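Local structure of Mlr6093 protein (Mesorhizobium loti, 2QJ8) at residues Val134-Pro145 / Lys200-Gly209; Cys149-Pro157 / Phe174-Asn185. The protein probably acts as a zinc-dependent hydrolase of the aspartoacylase family, cleaving ester bonds or the carbon-nitrogen bonds of linear amides. All blocks are in the same frame, centred on the assembly; numbering follows the deposited sequence.

In the fold
Contact 2 (149-157 with 174-185) is nested within the loop closed by contact 1 (134-145 with 200-209). Their centres lie about 10 Å apart. Strand 201-208 serves both, running parallel to strand 136-144 and antiparallel to strand 152-155. E206 belongs to contact 1 and also touches contact 2: its N lies 3.0 Å from S152 O, a probable hydrogen bond, and its CG packs 3.6 Å from I154 CD1, while its carboxylate accepts a bond from H141. By comparison with M14-type relatives, H55 and E58, a His-x-x-Glu pair, and the later H141 are probably the zinc ligands; S142, next to H141, touches H55 and E58.

Contact 1: Val134-Pro145 / Lys200-Gly209; sequences VDTVLDLHSFGP and KTFICTEFGG
H141 lies alongside E206 on the neighbouring strand, the edge of its imidazole meeting one carboxylate oxygen. E206 bends at its second torsion (chi2 -62°), which carries OE1 back to 2.8 Å from H141 ND1. That bond is nearly straight (172° at the hydrogen), stays in the imidazole plane and reaches OE1 on its syn side, somewhat out of the carboxylate plane, the ring and carboxylate planes standing 79° apart. F143 presents its own ring edge to the same oxygen, CD1 lying 3.3 Å from E206 OE1. The backbones beneath are parallel neighbours in the central sheet of the zinc-exopeptidase-like catalytic domain: V137 N bonds T201 O at 2.9 Å, and V137 O accepts I203 N at the same distance, a pattern that continues to F207. Among L138, L140, T205 and F207, on the opposite face from H141 and E206, the touching is mainly through carbon. L138 CD1 meets T205 CG2 at 3.6 Å, the side chains crossing at about a right angle, and L140 CB touches F207 CE1 at 3.7 Å. Y220 stacks on the F207 ring. Near S142, one water joins its OG, G144 N and F207 O; another bridges the hydroxyls of T136 and T201.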
# COMPACT_ATOMS: atom_id res chain seq x y z
N VAL A 134 13.84 -2.84 30.28
CA VAL A 134 14.09 -3.88 29.29
C VAL A 134 15.53 -3.89 28.76
O VAL A 134 16.19 -2.88 28.72
CB VAL A 134 13.05 -3.86 28.13
CG1 VAL A 134 11.63 -4.02 28.71
CG2 VAL A 134 13.17 -2.57 27.29
N ASP A 135 16.01 -5.08 28.42
CA ASP A 135 17.33 -5.28 27.83
C ASP A 135 17.28 -5.43 26.31
O ASP A 135 18.32 -5.33 25.66
CB ASP A 135 17.99 -6.52 28.41
CG ASP A 135 18.30 -6.40 29.92
OD1 ASP A 135 18.71 -5.30 30.35
OD2 ASP A 135 18.15 -7.40 30.66
N THR A 136 16.10 -5.69 25.75
CA THR A 136 15.91 -6.02 24.33
C THR A 136 14.67 -5.29 23.87
O THR A 136 13.70 -5.20 24.61
CB THR A 136 15.79 -7.57 24.12
OG1 THR A 136 16.95 -8.22 24.67
CG2 THR A 136 15.66 -7.99 22.64
N VAL A 137 14.75 -4.64 22.72
CA VAL A 137 13.60 -4.02 22.12
C VAL A 137 13.41 -4.62 20.74
O VAL A 137 14.38 -4.72 19.97
CB VAL A 137 13.71 -2.48 22.00
CG1 VAL A 137 12.46 -1.98 21.30
CG2 VAL A 137 13.88 -1.81 23.36
N LEU A 138 12.19 -5.04 20.46
CA LEU A 138 11.77 -5.56 19.17
C LEU A 138 10.79 -4.56 18.55
O LEU A 138 9.68 -4.40 19.07
CB LEU A 138 11.11 -6.94 19.31
CG LEU A 138 10.43 -7.57 18.06
CD1 LEU A 138 11.40 -7.74 16.86
CD2 LEU A 138 9.82 -8.89 18.46
N ASP A 139 11.19 -3.88 17.47
CA ASP A 139 10.31 -2.93 16.76
C ASP A 139 9.77 -3.59 15.50
O ASP A 139 10.54 -4.10 14.69
CB ASP A 139 11.05 -1.64 16.46
CG ASP A 139 10.15 -0.55 15.81
OD1 ASP A 139 9.01 -0.25 16.27
OD2 ASP A 139 10.62 0.06 14.82
N LEU A 140 8.43 -3.59 15.35
CA LEU A 140 7.72 -4.13 14.20
C LEU A 140 7.57 -2.91 13.28
O LEU A 140 6.64 -2.11 13.41
CB LEU A 140 6.41 -4.78 14.63
CG LEU A 140 6.55 -5.77 15.81
CD1 LEU A 140 5.19 -6.31 16.23
CD2 LEU A 140 7.53 -6.94 15.53
N HIS A 141 8.55 -2.77 12.38
CA HIS A 141 8.82 -1.52 11.64
C HIS A 141 8.24 -1.41 10.22
O HIS A 141 8.17 -2.39 9.47
CB HIS A 141 10.33 -1.32 11.61
CG HIS A 141 10.78 -0.04 10.98
ND1 HIS A 141 11.31 0.01 9.71
CD2 HIS A 141 10.78 1.24 11.44
CE1 HIS A 141 11.60 1.26 9.41
NE2 HIS A 141 11.29 2.03 10.44
N SER A 142 7.78 -0.21 9.90
CA SER A 142 7.21 0.05 8.61
C SER A 142 8.31 0.41 7.66
O SER A 142 8.92 1.44 7.82
CB SER A 142 6.25 1.23 8.68
OG SER A 142 5.72 1.48 7.39
N PHE A 143 8.59 -0.45 6.70
CA PHE A 143 9.62 -0.12 5.71
C PHE A 143 9.12 1.05 4.83
O PHE A 143 9.87 1.99 4.56
CB PHE A 143 9.96 -1.36 4.89
CG PHE A 143 11.21 -1.21 4.09
CD1 PHE A 143 12.45 -1.31 4.72
CD2 PHE A 143 11.16 -0.93 2.74
CE1 PHE A 143 13.61 -1.17 4.02
CE2 PHE A 143 12.33 -0.78 2.02
CZ PHE A 143 13.56 -0.92 2.67
N GLY A 144 7.84 1.00 4.46
CA GLY A 144 7.17 2.04 3.65
C GLY A 144 6.02 1.35 2.95
O GLY A 144 6.25 0.29 2.37
N PRO A 145 4.76 1.91 3.00
CA PRO A 145 3.63 1.23 2.28
C PRO A 145 3.70 1.32 0.75
O PRO A 145 2.93 0.69 0.05
CB PRO A 145 2.37 1.95 2.74
CG PRO A 145 2.78 3.04 3.52
CD PRO A 145 4.29 3.15 3.63
N LYS A 200 22.03 -1.91 24.38
CA LYS A 200 21.00 -2.93 24.35
C LYS A 200 20.87 -3.60 22.97
O LYS A 200 21.49 -3.18 21.95
CB LYS A 200 19.66 -2.31 24.82
CG LYS A 200 19.68 -1.98 26.33
CD LYS A 200 18.40 -1.29 26.83
CE LYS A 200 18.52 -0.91 28.32
NZ LYS A 200 17.31 -0.15 28.79
N THR A 201 20.11 -4.69 22.98
CA THR A 201 19.79 -5.46 21.77
C THR A 201 18.57 -4.81 21.15
O THR A 201 17.54 -4.72 21.79
CB THR A 201 19.52 -6.91 22.11
OG1 THR A 201 20.71 -7.44 22.67
CG2 THR A 201 19.11 -7.73 20.83
N PHE A 202 18.73 -4.23 19.96
CA PHE A 202 17.63 -3.60 19.26
C PHE A 202 17.43 -4.35 17.95
O PHE A 202 18.36 -4.40 17.13
CB PHE A 202 17.95 -2.14 19.02
CG PHE A 202 16.87 -1.37 18.29
CD1 PHE A 202 15.51 -1.50 18.65
CD2 PHE A 202 17.21 -0.45 17.31
CE1 PHE A 202 14.52 -0.78 18.01
CE2 PHE A 202 16.21 0.30 16.66
CZ PHE A 202 14.86 0.12 17.01
N ILE A 203 16.24 -4.92 17.77
CA ILE A 203 15.87 -5.73 16.59
C ILE A 203 14.68 -5.10 15.86
O ILE A 203 13.68 -4.75 16.47
CB ILE A 203 15.65 -7.22 17.00
CG1 ILE A 203 17.00 -7.82 17.42
CG2 ILE A 203 15.12 -8.03 15.88
CD1 ILE A 203 16.88 -9.20 17.95
N CYS A 204 14.86 -4.90 14.55
CA CYS A 204 13.87 -4.26 13.71
C CYS A 204 13.43 -5.23 12.60
O CYS A 204 14.22 -5.55 11.72
CB CYS A 204 14.54 -3.02 13.13
SG CYS A 204 13.45 -1.90 12.34
N THR A 205 12.18 -5.69 12.68
CA THR A 205 11.61 -6.59 11.67
C THR A 205 10.94 -5.68 10.65
O THR A 205 10.30 -4.71 11.03
CB THR A 205 10.62 -7.56 12.27
OG1 THR A 205 9.56 -6.81 12.84
CG2 THR A 205 11.28 -8.40 13.37
N GLU A 206 11.08 -5.98 9.37
CA GLU A 206 10.61 -5.08 8.31
C GLU A 206 9.33 -5.50 7.63
O GLU A 206 9.24 -6.62 7.12
CB GLU A 206 11.68 -4.89 7.25
CG GLU A 206 12.96 -4.25 7.74
CD GLU A 206 12.83 -2.82 8.29
OE1 GLU A 206 11.90 -2.09 7.92
OE2 GLU A 206 13.70 -2.43 9.10
N PHE A 207 8.38 -4.56 7.62
CA PHE A 207 7.04 -4.71 7.02
C PHE A 207 6.91 -3.68 5.89
O PHE A 207 7.07 -2.48 6.14
CB PHE A 207 5.93 -4.47 8.06
CG PHE A 207 5.87 -5.52 9.17
CD1 PHE A 207 6.71 -5.44 10.27
CD2 PHE A 207 4.96 -6.57 9.11
CE1 PHE A 207 6.64 -6.39 11.28
CE2 PHE A 207 4.89 -7.52 10.14
CZ PHE A 207 5.76 -7.43 11.22
N GLY A 208 6.67 -4.17 4.67
CA GLY A 208 6.45 -3.33 3.48
C GLY A 208 4.96 -3.32 3.19
O GLY A 208 4.22 -4.09 3.78
N GLY A 209 4.53 -2.46 2.28
CA GLY A 209 3.12 -2.37 1.89
C GLY A 209 2.60 -3.38 0.88
O GLY A 209 1.43 -3.33 0.55
O HOH W 1 19.18 -9.49 24.13
O HOH W 2 5.21 -0.13 5.49

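Contact 2: Cys149-Pro157 / Phe174-Asn185; sequences CAPSIISHP and FKLPVTLLWEHN
With CG anti to its backbone N (chi1 -171°), H156 reaches across to the inverse gamma turn centred on E183, and to N185 just after it, while H184 has its ring tucked between its own backbone N and carbonyl carbon (chi1 52°). The two imidazoles meet as a T-shaped pair, centroids of the H156 and H184 rings 4.8 Å apart and planes at 84°, with H156 CD2 placed over the centre of the H184 face. Backbone atoms hold the H156 ring at both nitrogens, though not equally well. N185 N donates to H156 NE2 at 3.0 Å, in the ring plane, whereas the bond from H156 ND1 to P157 O, 2.9 Å long, is bent, tilted from the ring plane and directed from above the plane of that carbonyl. E183 CA lies over one face of the same ring, a CH-pi contact. H184 ND1 has a partner beyond the contact, the N of E186.

I154 runs beside W182, its CG2 3.9 Å from W182 CB and its CD1 at the edge of the indole, whose NE1 bonds Q259. I153, by contrast, crosses F174 at about a right angle: I153 CD1 sits 3.6 Å from F174 CG, over the phenyl face, and I153 CG1 meets L176 CD1 at 3.7 Å. Between these clusters the backbones pair directly, with L180 N bonded to I153 O at 2.8 Å and S155 linked to both L180 and W182. This parallel pairing of strands 152-155 and 178-182, connected through helix 161-172, is that of a beta-alpha-beta unit.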
# COMPACT_ATOMS: atom_id res chain seq x y z
N CYS A 149 8.96 -5.34 0.42
CA CYS A 149 10.25 -5.80 0.86
C CYS A 149 10.13 -7.20 1.42
O CYS A 149 9.03 -7.64 1.79
CB CYS A 149 10.91 -4.83 1.85
SG CYS A 149 10.20 -4.79 3.49
N ALA A 150 11.26 -7.89 1.48
CA ALA A 150 11.33 -9.24 2.01
C ALA A 150 10.98 -9.25 3.51
O ALA A 150 11.31 -8.28 4.19
CB ALA A 150 12.73 -9.79 1.83
N PRO A 151 10.30 -10.31 4.01
CA PRO A 151 10.12 -10.42 5.48
C PRO A 151 11.51 -10.67 6.03
O PRO A 151 12.17 -11.64 5.66
CB PRO A 151 9.19 -11.63 5.65
CG PRO A 151 8.62 -11.89 4.28
CD PRO A 151 9.69 -11.46 3.32
N SER A 152 11.96 -9.76 6.89
CA SER A 152 13.37 -9.71 7.26
C SER A 152 13.67 -8.92 8.51
O SER A 152 12.79 -8.38 9.14
CB SER A 152 14.10 -8.98 6.09
OG SER A 152 13.56 -7.70 5.83
N ILE A 153 14.95 -8.95 8.89
CA ILE A 153 15.52 -8.10 9.89
C ILE A 153 16.67 -7.40 9.18
O ILE A 153 17.43 -8.06 8.49
CB ILE A 153 16.06 -8.90 11.09
CG1 ILE A 153 14.88 -9.37 11.96
CG2 ILE A 153 16.98 -8.06 11.91
CD1 ILE A 153 15.23 -10.43 12.92
N ILE A 154 16.76 -6.07 9.32
CA ILE A 154 17.86 -5.28 8.79
C ILE A 154 18.75 -4.94 9.98
O ILE A 154 18.28 -4.36 10.95
CB ILE A 154 17.43 -3.94 8.12
CG1 ILE A 154 16.49 -4.20 6.94
CG2 ILE A 154 18.67 -3.10 7.66
CD1 ILE A 154 16.00 -2.93 6.28
N SER A 155 20.01 -5.37 9.89
CA SER A 155 21.04 -5.21 10.89
C SER A 155 21.99 -4.12 10.41
O SER A 155 22.59 -4.26 9.34
CB SER A 155 21.87 -6.51 11.03
OG SER A 155 21.11 -7.60 11.54
N HIS A 156 22.12 -3.06 11.19
CA HIS A 156 23.03 -1.97 10.86
C HIS A 156 24.42 -2.24 11.51
O HIS A 156 24.49 -2.46 12.73
CB HIS A 156 22.43 -0.65 11.37
CG HIS A 156 23.17 0.56 10.90
ND1 HIS A 156 24.46 0.84 11.30
CD2 HIS A 156 22.81 1.56 10.08
CE1 HIS A 156 24.86 1.96 10.74
NE2 HIS A 156 23.87 2.43 10.00
N PRO A 157 25.51 -2.31 10.71
CA PRO A 157 26.84 -2.49 11.27
C PRO A 157 27.26 -1.43 12.30
O PRO A 157 26.99 -0.24 12.10
CB PRO A 157 27.74 -2.41 10.04
CG PRO A 157 26.90 -2.87 8.96
CD PRO A 157 25.56 -2.35 9.24
N PHE A 174 15.64 -15.74 14.29
CA PHE A 174 14.22 -15.54 13.93
C PHE A 174 13.88 -16.40 12.70
O PHE A 174 12.70 -16.69 12.48
CB PHE A 174 13.89 -14.08 13.58
CG PHE A 174 13.70 -13.16 14.77
CD1 PHE A 174 14.71 -12.96 15.69
CD2 PHE A 174 12.54 -12.44 14.91
CE1 PHE A 174 14.55 -12.09 16.74
CE2 PHE A 174 12.38 -11.57 15.99
CZ PHE A 174 13.39 -11.42 16.91
N LYS A 175 14.89 -16.82 11.93
CA LYS A 175 14.73 -17.61 10.73
C LYS A 175 13.80 -16.98 9.68
O LYS A 175 13.03 -17.67 9.03
CB LYS A 175 14.30 -19.05 11.08
CG LYS A 175 15.10 -19.67 12.20
CD LYS A 175 14.93 -21.18 12.25
CE LYS A 175 15.54 -21.78 13.53
NZ LYS A 175 16.87 -21.19 13.93
N LEU A 176 13.85 -15.65 9.53
CA LEU A 176 13.10 -14.98 8.49
C LEU A 176 13.82 -15.22 7.14
O LEU A 176 15.00 -15.63 7.12
CB LEU A 176 13.01 -13.47 8.77
CG LEU A 176 12.11 -13.08 9.93
CD1 LEU A 176 12.38 -11.61 10.36
CD2 LEU A 176 10.63 -13.31 9.60
N PRO A 177 13.10 -15.05 6.01
CA PRO A 177 13.68 -15.19 4.67
C PRO A 177 15.03 -14.50 4.44
O PRO A 177 15.91 -15.10 3.83
CB PRO A 177 12.61 -14.58 3.77
CG PRO A 177 11.37 -14.95 4.43
CD PRO A 177 11.63 -14.87 5.91
N VAL A 178 15.19 -13.29 4.97
CA VAL A 178 16.42 -12.51 4.83
C VAL A 178 16.86 -11.81 6.11
O VAL A 178 16.04 -11.22 6.81
CB VAL A 178 16.21 -11.36 3.80
CG1 VAL A 178 17.45 -10.45 3.70
CG2 VAL A 178 15.81 -11.94 2.42
N THR A 179 18.15 -11.89 6.43
CA THR A 179 18.71 -10.99 7.45
C THR A 179 19.59 -10.08 6.60
O THR A 179 20.47 -10.57 5.91
CB THR A 179 19.50 -11.70 8.58
OG1 THR A 179 18.64 -12.61 9.27
CG2 THR A 179 20.06 -10.64 9.58
N LEU A 180 19.35 -8.77 6.62
CA LEU A 180 20.11 -7.87 5.75
C LEU A 180 21.10 -7.00 6.49
O LEU A 180 20.68 -6.22 7.34
CB LEU A 180 19.16 -6.97 4.96
CG LEU A 180 19.77 -6.02 3.89
CD1 LEU A 180 20.46 -6.74 2.73
CD2 LEU A 180 18.68 -5.10 3.38
N LEU A 181 22.38 -7.11 6.14
CA LEU A 181 23.40 -6.24 6.69
C LEU A 181 23.37 -4.97 5.83
O LEU A 181 23.53 -5.02 4.62
CB LEU A 181 24.79 -6.87 6.69
CG LEU A 181 24.99 -8.23 7.37
CD1 LEU A 181 26.49 -8.44 7.59
CD2 LEU A 181 24.28 -8.34 8.70
N TRP A 182 23.14 -3.82 6.46
CA TRP A 182 23.03 -2.58 5.72
C TRP A 182 23.36 -1.36 6.59
O TRP A 182 22.65 -1.06 7.53
CB TRP A 182 21.60 -2.46 5.15
CG TRP A 182 21.34 -1.24 4.30
CD1 TRP A 182 22.27 -0.43 3.69
CD2 TRP A 182 20.06 -0.77 3.85
NE1 TRP A 182 21.64 0.56 2.97
CE2 TRP A 182 20.28 0.37 3.04
CE3 TRP A 182 18.74 -1.18 4.08
CZ2 TRP A 182 19.24 1.10 2.46
CZ3 TRP A 182 17.70 -0.45 3.50
CH2 TRP A 182 17.97 0.69 2.71
N GLU A 183 24.41 -0.64 6.19
CA GLU A 183 24.89 0.54 6.88
C GLU A 183 24.18 1.75 6.29
O GLU A 183 24.76 2.56 5.58
CB GLU A 183 26.41 0.60 6.77
CG GLU A 183 27.06 1.65 7.62
CD GLU A 183 28.60 1.54 7.68
OE1 GLU A 183 29.20 0.48 7.36
OE2 GLU A 183 29.20 2.55 8.08
N HIS A 184 22.89 1.86 6.61
CA HIS A 184 22.04 2.95 6.08
C HIS A 184 22.21 4.32 6.74
O HIS A 184 21.83 5.34 6.17
CB HIS A 184 20.54 2.53 6.06
CG HIS A 184 20.01 2.00 7.36
ND1 HIS A 184 19.68 2.81 8.43
CD2 HIS A 184 19.73 0.74 7.75
CE1 HIS A 184 19.23 2.07 9.42
NE2 HIS A 184 19.25 0.81 9.03
N ASN A 185 22.80 4.35 7.93
CA ASN A 185 23.02 5.55 8.73
C ASN A 185 21.77 6.39 9.08
O ASN A 185 21.86 7.58 9.39
CB ASN A 185 24.16 6.40 8.11
CG ASN A 185 25.52 5.69 8.19
OD1 ASN A 185 26.24 5.58 7.18
ND2 ASN A 185 25.88 5.21 9.38